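Side-chain contacts in nisin leader peptide-processing serine protease NisP (Lactococcus lactis subsp. lactis, PDB 4MZD), which removes the leader peptide from the nisin precursor, probably acting as a subtilisin-like serine endopeptidase: residues A86-S91 / D399-K404; T149-Q154 / N202-Q207; Y173-E178 / A187-R192; S360-L365 / R393-V398. One frame throughout, in Å; residues are numbered along the deposited sequence.

Contact 1 (A86-S91 / D399-K404)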
loop_
_atom_site.group_PDB
_atom_site.type_symbol
_atom_site.label_atom_id
_atom_site.label_comp_id
_atom_site.label_asym_id
_atom_site.label_seq_id
_atom_site.Cartn_x
_atom_site.Cartn_y
_atom_site.Cartn_z
ATOM N N ALA A 86 -12.701 -6.004 19.206
ATOM C CA ALA A 86 -13.090 -5.930 20.607
ATOM C C ALA A 86 -11.886 -5.817 21.533
ATOM O O ALA A 86 -12.028 -5.454 22.697
ATOM C CB ALA A 86 -13.936 -7.135 20.986
ATOM N N LEU A 87 -10.703 -6.127 21.017
ATOM C CA LEU A 87 -9.501 -6.145 21.844
ATOM C C LEU A 87 -8.901 -4.766 22.099
ATOM O O LEU A 87 -8.264 -4.556 23.128
ATOM C CB LEU A 87 -8.435 -7.065 21.244
ATOM C CG LEU A 87 -8.805 -8.544 21.144
ATOM C CD1 LEU A 87 -7.640 -9.341 20.578
ATOM C CD2 LEU A 87 -9.233 -9.094 22.496
ATOM N N TYR A 88 -9.087 -3.836 21.167
ATOM C CA TYR A 88 -8.453 -2.528 21.287
ATOM C C TYR A 88 -9.130 -1.437 20.461
ATOM O O TYR A 88 -9.461 -1.643 19.294
ATOM C CB TYR A 88 -6.968 -2.605 20.905
ATOM C CG TYR A 88 -6.252 -1.327 21.243
ATOM C CD1 TYR A 88 -5.993 -1.005 22.567
ATOM C CD2 TYR A 88 -5.872 -0.423 20.257
ATOM C CE1 TYR A 88 -5.375 0.170 22.907
ATOM C CE2 TYR A 88 -5.243 0.762 20.586
ATOM C CZ TYR A 88 -4.999 1.051 21.918
ATOM O OH TYR A 88 -4.382 2.224 22.281
ATOM N N GLN A 89 -9.312 -0.274 21.080
ATOM C CA GLN A 89 -9.844 0.912 20.417
ATOM C C GLN A 89 -8.797 2.018 20.480
ATOM O O GLN A 89 -8.394 2.422 21.567
ATOM C CB GLN A 89 -11.123 1.375 21.122
ATOM C CG GLN A 89 -11.494 2.821 20.859
ATOM C CD GLN A 89 -11.860 3.068 19.419
ATOM O OE1 GLN A 89 -12.598 2.288 18.815
ATOM N NE2 GLN A 89 -11.345 4.154 18.854
ATOM N N PRO A 90 -8.351 2.519 19.317
ATOM C CA PRO A 90 -7.274 3.514 19.329
ATOM C C PRO A 90 -7.699 4.893 19.817
ATOM O O PRO A 90 -8.861 5.295 19.705
ATOM C CB PRO A 90 -6.859 3.593 17.856
ATOM C CG PRO A 90 -8.112 3.230 17.112
ATOM C CD PRO A 90 -8.770 2.170 17.948
ATOM N N SER A 91 -6.722 5.608 20.358
ATOM C CA SER A 91 -6.876 7.003 20.724
ATOM C C SER A 91 -6.802 7.886 19.484
ATOM O O SER A 91 -6.562 7.409 18.374
ATOM C CB SER A 91 -5.769 7.416 21.689
ATOM O OG SER A 91 -4.572 7.712 20.981
ATOM N N ASP A 399 -2.933 -11.746 17.012
ATOM C CA ASP A 399 -1.586 -12.095 17.462
ATOM C C ASP A 399 -0.758 -10.840 17.716
ATOM O O ASP A 399 -0.005 -10.762 18.690
ATOM C CB ASP A 399 -0.858 -12.965 16.437
ATOM C CG ASP A 399 -1.386 -14.381 16.381
ATOM O OD1 ASP A 399 -2.154 -14.790 17.278
ATOM O OD2 ASP A 399 -1.006 -15.099 15.436
ATOM N N LEU A 400 -0.902 -9.859 16.835
ATOM C CA LEU A 400 -0.128 -8.639 16.942
ATOM C C LEU A 400 -0.508 -7.861 18.201
ATOM O O LEU A 400 0.363 -7.424 18.953
ATOM C CB LEU A 400 -0.346 -7.794 15.695
ATOM C CG LEU A 400 0.587 -6.605 15.525
ATOM C CD1 LEU A 400 2.034 -7.067 15.511
ATOM C CD2 LEU A 400 0.242 -5.880 14.240
ATOM N N LEU A 401 -1.808 -7.694 18.434
ATOM C CA LEU A 401 -2.293 -6.989 19.618
ATOM C C LEU A 401 -1.886 -7.706 20.901
ATOM O O LEU A 401 -1.498 -7.072 21.881
ATOM C CB LEU A 401 -3.814 -6.823 19.570
ATOM C CG LEU A 401 -4.354 -5.797 18.567
ATOM C CD1 LEU A 401 -5.864 -5.945 18.414
ATOM C CD2 LEU A 401 -3.983 -4.381 18.978
ATOM N N ASN A 402 -1.982 -9.030 20.901
ATOM C CA ASN A 402 -1.603 -9.804 22.078
ATOM C C ASN A 402 -0.101 -9.756 22.371
ATOM O O ASN A 402 0.307 -9.825 23.526
ATOM C CB ASN A 402 -2.105 -11.246 21.964
ATOM C CG ASN A 402 -3.608 -11.349 22.149
ATOM O OD1 ASN A 402 -4.221 -10.506 22.806
ATOM N ND2 ASN A 402 -4.207 -12.388 21.584
ATOM N N GLY A 403 0.710 -9.642 21.323
ATOM C CA GLY A 403 2.140 -9.427 21.471
ATOM C C GLY A 403 2.863 -10.416 22.371
ATOM O O GLY A 403 3.648 -10.023 23.238
ATOM N N LYS A 404 2.617 -11.705 22.156
ATOM C CA LYS A 404 3.256 -12.747 22.958
ATOM C C LYS A 404 4.781 -12.647 22.944
ATOM O O LYS A 404 5.438 -12.854 23.967
ATOM C CB LYS A 404 2.826 -14.134 22.478
ATOM C CG LYS A 404 3.673 -15.269 23.030
ATOM C CD LYS A 404 3.237 -16.616 22.470
ATOM C CE LYS A 404 4.151 -17.729 22.943
ATOM N NZ LYS A 404 4.257 -17.746 24.425
#
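Leu-401 pushes its forked end between Leu-87 and the base of Tyr-88. This packs the last turn of helix 397-402 of the subtilisin-like protease domain against the end of the short helix 83-87, far earlier in the chain. The two methyls share the work. CD1 of Leu-401 lies 4.0 Å from CB of Leu-87, and CD2 of Leu-401 comes equally close to CB of Tyr-88, approaching the phenol ring obliquely. Toward the exposed side, CD1 of Leu-87 rests 4.2 Å from OD1 of Asn-402, a loose van der Waals approach with no bond behind it.

The second shell explains why the ring does not follow its CB toward Leu-401. In Tyr-88, CG stands anti to the backbone N (chi1 -170°), which swings the ring away from helix 397-402 and along helix 356-370, where it touches Lys-369. There its OH is hydrogen-bonded to OD2 of Asp-368, while OD1 of the same carboxylate bonds OG of Ser-91, so a single acid ties down two points of the loop after helix 83-87. On segment 399-404, Leu-401 O bonds Tyr-370 OH, a second tie to helix 356-370. Helical geometry stops at Gly-403, whose phi is positive, but its amide N still reaches back to O of Asp-399 at 2.9 Å.

Contact 2 (T149-Q154 / N202-Q207)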
loop_
_atom_site.group_PDB
_atom_site.type_symbol
_atom_site.label_atom_id
_atom_site.label_comp_id
_atom_site.label_asym_id
_atom_site.label_seq_id
_atom_site.Cartn_x
_atom_site.Cartn_y
_atom_site.Cartn_z
ATOM N N THR A 149 -9.198 6.247 -2.034
ATOM C CA THR A 149 -10.373 6.024 -1.203
ATOM C C THR A 149 -10.520 4.537 -0.870
ATOM O O THR A 149 -10.898 4.166 0.256
ATOM C CB THR A 149 -11.634 6.579 -1.900
ATOM O OG1 THR A 149 -11.454 7.981 -2.140
ATOM C CG2 THR A 149 -12.887 6.378 -1.059
ATOM N N GLU A 150 -10.193 3.688 -1.842
ATOM C CA GLU A 150 -10.241 2.238 -1.680
ATOM C C GLU A 150 -9.208 1.773 -0.644
ATOM O O GLU A 150 -9.507 0.929 0.214
ATOM C CB GLU A 150 -10.040 1.570 -3.046
ATOM C CG GLU A 150 -11.208 1.830 -3.993
ATOM C CD GLU A 150 -10.869 1.747 -5.466
ATOM O OE1 GLU A 150 -9.746 1.337 -5.822
ATOM O OE2 GLU A 150 -11.755 2.104 -6.276
ATOM N N VAL A 151 -8.008 2.341 -0.717
ATOM C CA VAL A 151 -6.958 2.065 0.249
ATOM C C VAL A 151 -7.361 2.577 1.641
ATOM O O VAL A 151 -7.214 1.865 2.639
ATOM C CB VAL A 151 -5.634 2.711 -0.210
ATOM C CG1 VAL A 151 -4.594 2.711 0.899
ATOM C CG2 VAL A 151 -5.108 1.993 -1.444
ATOM N N ALA A 152 -7.884 3.802 1.708
ATOM C CA ALA A 152 -8.269 4.371 2.999
ATOM C C ALA A 152 -9.294 3.507 3.723
ATOM O O ALA A 152 -9.201 3.330 4.939
ATOM C CB ALA A 152 -8.796 5.779 2.831
ATOM N N GLY A 153 -10.264 2.969 2.990
ATOM C CA GLY A 153 -11.276 2.139 3.616
ATOM C C GLY A 153 -10.677 0.929 4.314
ATOM O O GLY A 153 -11.148 0.524 5.386
ATOM N N GLN A 154 -9.639 0.346 3.715
ATOM C CA GLN A 154 -8.987 -0.810 4.311
ATOM C C GLN A 154 -8.350 -0.481 5.656
ATOM O O GLN A 154 -8.232 -1.355 6.520
ATOM C CB GLN A 154 -7.928 -1.379 3.366
ATOM C CG GLN A 154 -8.520 -1.940 2.097
ATOM C CD GLN A 154 -9.388 -3.127 2.391
ATOM O OE1 GLN A 154 -8.890 -4.171 2.802
ATOM N NE2 GLN A 154 -10.706 -2.958 2.244
ATOM N N ASN A 202 1.647 4.889 4.763
ATOM C CA ASN A 202 1.224 3.843 3.836
ATOM C C ASN A 202 1.489 4.251 2.398
ATOM O O ASN A 202 0.999 5.298 1.957
ATOM C CB ASN A 202 -0.281 3.587 4.020
ATOM C CG ASN A 202 -0.788 2.407 3.203
ATOM O OD1 ASN A 202 -0.868 1.290 3.707
ATOM N ND2 ASN A 202 -1.106 2.641 1.935
ATOM N N ILE A 203 2.241 3.426 1.671
ATOM C CA ILE A 203 2.537 3.688 0.263
ATOM C C ILE A 203 2.118 2.486 -0.601
ATOM O O ILE A 203 2.877 1.528 -0.799
ATOM C CB ILE A 203 4.025 4.026 0.027
ATOM C CG1 ILE A 203 4.502 5.091 1.020
ATOM C CG2 ILE A 203 4.234 4.479 -1.415
ATOM C CD1 ILE A 203 5.918 5.528 0.777
ATOM N N SER A 204 0.897 2.544 -1.125
ATOM C CA SER A 204 0.346 1.483 -1.967
ATOM C C SER A 204 0.644 1.726 -3.452
ATOM O O SER A 204 -0.246 1.654 -4.303
ATOM C CB SER A 204 -1.161 1.364 -1.732
ATOM O OG SER A 204 -1.419 0.793 -0.457
ATOM N N ALA A 205 1.913 1.988 -3.745
ATOM C CA ALA A 205 2.371 2.388 -5.074
ATOM C C ALA A 205 3.867 2.142 -5.127
ATOM O O ALA A 205 4.511 2.062 -4.086
ATOM C CB ALA A 205 2.091 3.863 -5.303
ATOM N N GLY A 206 4.435 2.047 -6.325
ATOM C CA GLY A 206 5.861 1.811 -6.430
ATOM C C GLY A 206 6.345 1.794 -7.860
ATOM O O GLY A 206 5.613 2.140 -8.789
ATOM N N GLN A 207 7.600 1.395 -8.030
ATOM C CA GLN A 207 8.228 1.352 -9.341
ATOM C C GLN A 207 9.464 0.467 -9.263
ATOM O O GLN A 207 10.065 0.305 -8.192
ATOM C CB GLN A 207 8.658 2.753 -9.783
ATOM C CG GLN A 207 9.763 3.320 -8.910
ATOM C CD GLN A 207 10.024 4.803 -9.122
ATOM O OE1 GLN A 207 9.875 5.592 -8.202
ATOM N NE2 GLN A 207 10.435 5.180 -10.321
#
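Beside the predicted charge relay of the subtilisin fold, Val-151 of helix 147-156, the helix that begins with His-147, packs onto Asn-202 and Ser-204 of strand 200-210. CG1 of Val-151 makes the nearest approach: it is 3.6 Å from ND2 of Asn-202 and 3.9 Å from OG of Ser-204. CG2 of Val-151 lies alongside Ser-204, 4.0 Å from both its CB and its OG. With CG1 anti to the backbone N (chi1 168°), both methyls face the strand, and the same side chain also touches Ile-98 and Asp-100 of strand 95-100.

The two polar residues are held by each other and by their surroundings. ND2 of Asn-202 donates to OG of Ser-204 at 3.0 Å, with an N-H...O angle of 152° and the hydroxyl oxygen close to the amide plane. OG of Ser-204 is hydrogen-bonded in turn to the carbonyl O of Ser-353, the predicted nucleophile, and OD1 of Asn-202 bonds OG of Ser-360, so both ends of the amide are used and its rotation is fixed. Ser-204 itself is the centre of an inverse gamma turn, closed by a weak bond of 3.1 Å from N of Ala-205 to O of Ile-203, where the strand is interrupted.

All three side chains are buried, and the valine methyls meet a nitrogen and an oxygen that are bonded to each other, as well as CB of Ser-204. What crosses here is therefore van der Waals packing, against a polar chain that ties the strand to the backbone of Ser-353.

Contact 3 (Y173-E178 / A187-R192)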
loop_
_atom_site.group_PDB
_atom_site.type_symbol
_atom_site.label_atom_id
_atom_site.label_comp_id
_atom_site.label_asym_id
_atom_site.label_seq_id
_atom_site.Cartn_x
_atom_site.Cartn_y
_atom_site.Cartn_z
ATOM N N TYR A 173 -2.118 12.452 1.640
ATOM C CA TYR A 173 -1.039 13.025 0.837
ATOM C C TYR A 173 -1.216 12.546 -0.595
ATOM O O TYR A 173 -1.029 11.366 -0.893
ATOM C CB TYR A 173 0.330 12.651 1.436
ATOM C CG TYR A 173 0.373 13.111 2.869
ATOM C CD1 TYR A 173 0.663 14.432 3.182
ATOM C CD2 TYR A 173 0.019 12.258 3.905
ATOM C CE1 TYR A 173 0.622 14.882 4.490
ATOM C CE2 TYR A 173 -0.022 12.702 5.219
ATOM C CZ TYR A 173 0.284 14.009 5.504
ATOM O OH TYR A 173 0.232 14.444 6.809
ATOM N N ARG A 174 -1.627 13.456 -1.474
ATOM C CA ARG A 174 -1.983 13.073 -2.832
ATOM C C ARG A 174 -0.782 13.146 -3.764
ATOM O O ARG A 174 -0.155 14.200 -3.902
ATOM C CB ARG A 174 -3.117 13.949 -3.366
ATOM C CG ARG A 174 -3.613 13.503 -4.732
ATOM C CD ARG A 174 -4.959 14.078 -5.129
ATOM N NE ARG A 174 -4.907 15.477 -5.536
ATOM C CZ ARG A 174 -4.676 15.910 -6.775
ATOM N NH1 ARG A 174 -4.687 17.213 -7.022
ATOM N NH2 ARG A 174 -4.457 15.062 -7.766
ATOM N N VAL A 175 -0.484 12.015 -4.406
ATOM C CA VAL A 175 0.625 11.920 -5.351
ATOM C C VAL A 175 0.197 11.389 -6.719
ATOM O O VAL A 175 1.039 11.161 -7.584
ATOM C CB VAL A 175 1.806 11.082 -4.800
ATOM C CG1 VAL A 175 2.369 11.715 -3.536
ATOM C CG2 VAL A 175 1.392 9.635 -4.565
ATOM N N PHE A 176 -1.102 11.196 -6.923
ATOM C CA PHE A 176 -1.626 10.843 -8.239
ATOM C C PHE A 176 -2.742 11.797 -8.608
ATOM O O PHE A 176 -3.529 12.210 -7.749
ATOM C CB PHE A 176 -2.229 9.436 -8.272
ATOM C CG PHE A 176 -1.228 8.328 -8.125
ATOM C CD1 PHE A 176 -0.635 7.749 -9.239
ATOM C CD2 PHE A 176 -0.889 7.853 -6.870
ATOM C CE1 PHE A 176 0.274 6.718 -9.102
ATOM C CE2 PHE A 176 0.030 6.837 -6.721
ATOM C CZ PHE A 176 0.609 6.262 -7.841
ATOM N N GLY A 177 -2.812 12.105 -9.900
ATOM C CA GLY A 177 -3.969 12.741 -10.495
ATOM C C GLY A 177 -4.875 11.641 -11.009
ATOM O O GLY A 177 -5.642 11.053 -10.254
ATOM N N GLU A 178 -4.763 11.332 -12.297
ATOM C CA GLU A 178 -5.554 10.252 -12.869
ATOM C C GLU A 178 -4.719 9.126 -13.463
ATOM O O GLU A 178 -5.275 8.128 -13.927
ATOM C CB GLU A 178 -6.529 10.792 -13.910
ATOM C CG GLU A 178 -7.607 11.652 -13.312
ATOM C CD GLU A 178 -8.574 12.135 -14.355
ATOM O OE1 GLU A 178 -8.155 12.916 -15.236
ATOM O OE2 GLU A 178 -9.748 11.718 -14.310
ATOM N N ALA A 187 8.668 11.083 -2.608
ATOM C CA ALA A 187 9.662 11.421 -1.595
ATOM C C ALA A 187 9.243 12.649 -0.789
ATOM O O ALA A 187 9.355 12.660 0.435
ATOM C CB ALA A 187 11.048 11.616 -2.229
ATOM N N ARG A 188 8.741 13.671 -1.472
ATOM C CA ARG A 188 8.227 14.852 -0.778
ATOM C C ARG A 188 7.067 14.483 0.145
ATOM O O ARG A 188 6.943 15.010 1.250
ATOM C CB ARG A 188 7.787 15.931 -1.775
ATOM C CG ARG A 188 8.933 16.755 -2.339
ATOM C CD ARG A 188 8.450 17.938 -3.170
ATOM N NE ARG A 188 7.775 17.520 -4.395
ATOM C CZ ARG A 188 6.528 17.855 -4.719
ATOM N NH1 ARG A 188 5.810 18.624 -3.910
ATOM N NH2 ARG A 188 5.996 17.423 -5.855
ATOM N N ALA A 189 6.208 13.583 -0.318
ATOM C CA ALA A 189 5.069 13.146 0.486
ATOM C C ALA A 189 5.503 12.397 1.739
ATOM O O ALA A 189 4.910 12.574 2.805
ATOM C CB ALA A 189 4.125 12.288 -0.346
ATOM N N ILE A 190 6.532 11.558 1.616
ATOM C CA ILE A 190 7.047 10.833 2.773
ATOM C C ILE A 190 7.549 11.814 3.829
ATOM O O ILE A 190 7.228 11.695 5.011
ATOM C CB ILE A 190 8.176 9.864 2.364
ATOM C CG1 ILE A 190 7.611 8.704 1.531
ATOM C CG2 ILE A 190 8.910 9.350 3.599
ATOM C CD1 ILE A 190 8.683 7.899 0.795
ATOM N N ARG A 191 8.331 12.796 3.394
ATOM C CA ARG A 191 8.855 13.796 4.319
ATOM C C ARG A 191 7.732 14.578 4.990
ATOM O O ARG A 191 7.763 14.816 6.201
ATOM C CB ARG A 191 9.793 14.756 3.592
ATOM C CG ARG A 191 11.050 14.099 3.078
ATOM C CD ARG A 191 11.897 15.095 2.309
ATOM N NE ARG A 191 13.058 14.458 1.705
ATOM C CZ ARG A 191 14.229 14.312 2.315
ATOM N NH1 ARG A 191 14.397 14.767 3.554
ATOM N NH2 ARG A 191 15.231 13.708 1.685
ATOM N N ARG A 192 6.742 14.979 4.200
ATOM C CA ARG A 192 5.621 15.763 4.712
ATOM C C ARG A 192 4.782 14.961 5.704
ATOM O O ARG A 192 4.364 15.479 6.742
ATOM C CB ARG A 192 4.747 16.250 3.554
ATOM C CG ARG A 192 3.652 17.228 3.947
ATOM C CD ARG A 192 4.237 18.550 4.433
ATOM N NE ARG A 192 4.271 18.635 5.888
ATOM C CZ ARG A 192 4.896 19.596 6.559
ATOM N NH1 ARG A 192 5.562 20.537 5.903
ATOM N NH2 ARG A 192 4.869 19.610 7.884
#
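Aliphatic packing comes first: the CB of Ala-189 is met by two residues of 173-178 that both point at the helix. CG1 of Val-175 approaches CB of Ala-189 to 3.7 Å, and CB of Tyr-173 lies 4.2 Å from that CB. Val-175 makes that reach with CG1 anti to its carbonyl carbon (chi1 -61°), a choice that leaves CG2 wedged between the backbone N and the carbonyl carbon. Ile-99 of strand 95-100 touches all three residues from the sheet.

The second kind is ring against aliphatic chain. CG of Arg-192 comes obliquely to one side of the Tyr-173 ring, 3.9 Å from CE1, and the two side chains cross at about a right angle. This pairing belongs to a beta-alpha-beta crossover of the subtilisin-like fold, in which helix 183-195 carries the chain from strand 169-174 to strand 200-210, with strand 95-100 lying between them in the sheet.

Polar bonds secure the far ends. Both Tyr-173 OH, by hydrogen bond, and Arg-192 NH2, by salt bridge, go to the carboxylate of Asp-196. Arg-192 is deposited in two conformers, and its ring contact and salt bridge are described for one of them. On the other face of the strand, Arg-174 pairs with Glu-134, while its NH2 donates to O of Phe-176 at 3.0 Å, from 33° off the carbonyl plane.

Contact 4 (S360-L365 / R393-V398)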
loop_
_atom_site.group_PDB
_atom_site.type_symbol
_atom_site.label_atom_id
_atom_site.label_comp_id
_atom_site.label_asym_id
_atom_site.label_seq_id
_atom_site.Cartn_x
_atom_site.Cartn_y
_atom_site.Cartn_z
ATOM N N SER A 360 -0.646 -1.460 7.601
ATOM C CA SER A 360 -0.466 -0.114 8.156
ATOM C C SER A 360 -1.401 0.162 9.327
ATOM O O SER A 360 -0.983 0.676 10.363
ATOM C CB SER A 360 -0.694 0.950 7.089
ATOM O OG SER A 360 0.317 0.871 6.112
ATOM N N GLY A 361 -2.679 -0.156 9.156
ATOM C CA GLY A 361 -3.632 0.077 10.223
ATOM C C GLY A 361 -3.327 -0.759 11.454
ATOM O O GLY A 361 -3.453 -0.285 12.582
ATOM N N ALA A 362 -2.952 -2.018 11.244
ATOM C CA ALA A 362 -2.607 -2.901 12.351
ATOM C C ALA A 362 -1.401 -2.365 13.118
ATOM O O ALA A 362 -1.380 -2.370 14.354
ATOM C CB ALA A 362 -2.336 -4.296 11.833
ATOM N N LEU A 363 -0.385 -1.911 12.388
ATOM C CA LEU A 363 0.790 -1.332 13.025
ATOM C C LEU A 363 0.435 -0.096 13.826
ATOM O O LEU A 363 0.975 0.114 14.910
ATOM C CB LEU A 363 1.843 -0.980 11.985
ATOM C CG LEU A 363 2.658 -2.138 11.434
ATOM C CD1 LEU A 363 3.431 -1.638 10.233
ATOM C CD2 LEU A 363 3.596 -2.695 12.504
ATOM N N ALA A 364 -0.464 0.722 13.293
ATOM C CA ALA A 364 -0.885 1.920 14.004
ATOM C C ALA A 364 -1.580 1.551 15.321
ATOM O O ALA A 364 -1.361 2.204 16.340
ATOM C CB ALA A 364 -1.774 2.777 13.122
ATOM N N LEU A 365 -2.400 0.500 15.316
ATOM C CA LEU A 365 -3.022 0.028 16.559
ATOM C C LEU A 365 -1.963 -0.317 17.608
ATOM O O LEU A 365 -2.098 0.047 18.771
ATOM C CB LEU A 365 -3.914 -1.190 16.301
ATOM C CG LEU A 365 -5.198 -0.972 15.492
ATOM C CD1 LEU A 365 -5.830 -2.302 15.122
ATOM C CD2 LEU A 365 -6.196 -0.093 16.236
ATOM N N ARG A 393 5.024 -15.307 6.211
ATOM C CA ARG A 393 4.467 -14.555 7.317
ATOM C C ARG A 393 3.219 -13.828 6.850
ATOM O O ARG A 393 3.230 -13.132 5.835
ATOM C CB ARG A 393 5.476 -13.545 7.865
ATOM C CG ARG A 393 6.546 -14.141 8.752
ATOM C CD ARG A 393 7.378 -13.028 9.343
ATOM N NE ARG A 393 7.940 -12.184 8.295
ATOM C CZ ARG A 393 9.241 -12.053 8.064
ATOM N NH1 ARG A 393 10.118 -12.703 8.819
ATOM N NH2 ARG A 393 9.664 -11.265 7.086
ATOM N N VAL A 394 2.140 -13.999 7.595
ATOM C CA VAL A 394 0.901 -13.313 7.274
ATOM C C VAL A 394 0.432 -12.478 8.456
ATOM O O VAL A 394 0.720 -12.786 9.610
ATOM C CB VAL A 394 -0.212 -14.287 6.848
ATOM C CG1 VAL A 394 0.191 -15.044 5.585
ATOM C CG2 VAL A 394 -0.547 -15.246 7.980
ATOM N N LEU A 395 -0.271 -11.396 8.151
ATOM C CA LEU A 395 -0.828 -10.514 9.168
ATOM C C LEU A 395 -1.919 -11.222 9.961
ATOM O O LEU A 395 -2.840 -11.808 9.386
ATOM C CB LEU A 395 -1.424 -9.273 8.507
ATOM C CG LEU A 395 -2.064 -8.273 9.474
ATOM C CD1 LEU A 395 -1.008 -7.613 10.356
ATOM C CD2 LEU A 395 -2.842 -7.227 8.696
ATOM N N ASN A 396 -1.808 -11.154 11.282
ATOM C CA ASN A 396 -2.854 -11.627 12.172
ATOM C C ASN A 396 -2.950 -10.613 13.293
ATOM O O ASN A 396 -2.057 -10.514 14.137
ATOM C CB ASN A 396 -2.545 -13.019 12.715
ATOM C CG ASN A 396 -3.677 -13.569 13.555
ATOM O OD1 ASN A 396 -3.976 -13.047 14.625
ATOM N ND2 ASN A 396 -4.319 -14.623 13.068
ATOM N N ILE A 397 -4.026 -9.836 13.282
ATOM C CA ILE A 397 -4.110 -8.684 14.168
ATOM C C ILE A 397 -4.296 -9.091 15.625
ATOM O O ILE A 397 -3.782 -8.430 16.522
ATOM C CB ILE A 397 -5.191 -7.690 13.701
ATOM C CG1 ILE A 397 -4.893 -7.263 12.261
ATOM C CG2 ILE A 397 -5.246 -6.487 14.628
ATOM C CD1 ILE A 397 -5.883 -6.289 11.677
ATOM N N VAL A 398 -5.014 -10.185 15.863
ATOM C CA VAL A 398 -5.127 -10.690 17.223
ATOM C C VAL A 398 -3.746 -11.038 17.793
ATOM O O VAL A 398 -3.414 -10.654 18.921
ATOM C CB VAL A 398 -6.100 -11.883 17.312
ATOM C CG1 VAL A 398 -6.034 -12.514 18.694
ATOM C CG2 VAL A 398 -7.518 -11.420 16.991
#
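No ring or other flat side chain enters where Ala-362 meets Leu-395 and Ile-397; the touching groups are all aliphatic, so methyls and methylenes replace faces and edges. CB of Ala-362 sits at the centre. CD1 of Leu-395 comes within 3.9 Å of CB of Ala-362, and so does CG1 of Ile-397, with CD1 of that isoleucine 4.1 Å from the same CB. One helical turn further on, CD1 of Leu-365 lies more loosely against CG2 of Ile-397, 4.3 Å away.

In Leu-395, CG stands anti to the backbone N (chi1 179°), which carries its CD1 across to the alanine. The small alanine lets the chain come close here: the CA atoms of Ala-362 and Ile-397 are only 6.2 Å apart. Between the two apolar residues, Asn-396 turns the other way and occupies the N-cap of helix 397-402, its OD1 bonded to N of Asp-399.

All four touching residues are buried. Around them, helix 83-87 adds Ser-84 against Ile-397, Leu-395 bonds through its backbone to Tyr-309 of strand 308-311, and Leu-363 on the far side of helix 356-370 packs onto Val-243 of strand 241-245 and onto helix 375-384.

Contacts 2, 3 and 4 are nested inside the long loop that contact 1 closes, and contact 3 falls inside the chain loop closed by contact 2; contact 4 opens after contact 2 has closed. Contacts 1 and 4 are neighbours, centres 9 Å apart, sharing helix 397-402 and packing through Leu-400 on Ala-362 and Pro-90 on Leu-365. Contacts 2 and 3, centres 12 Å apart, reach the same central sheet and meet through Ile-203 on Ile-190 and Ala-205 on Phe-176. A probable hydrogen bond joins Asn-202 OD1 of contact 2 to Ser-360 OG of contact 4. Packing and this polar link thus connect helices at the domain's edge with the sheet beside the predicted catalytic residues.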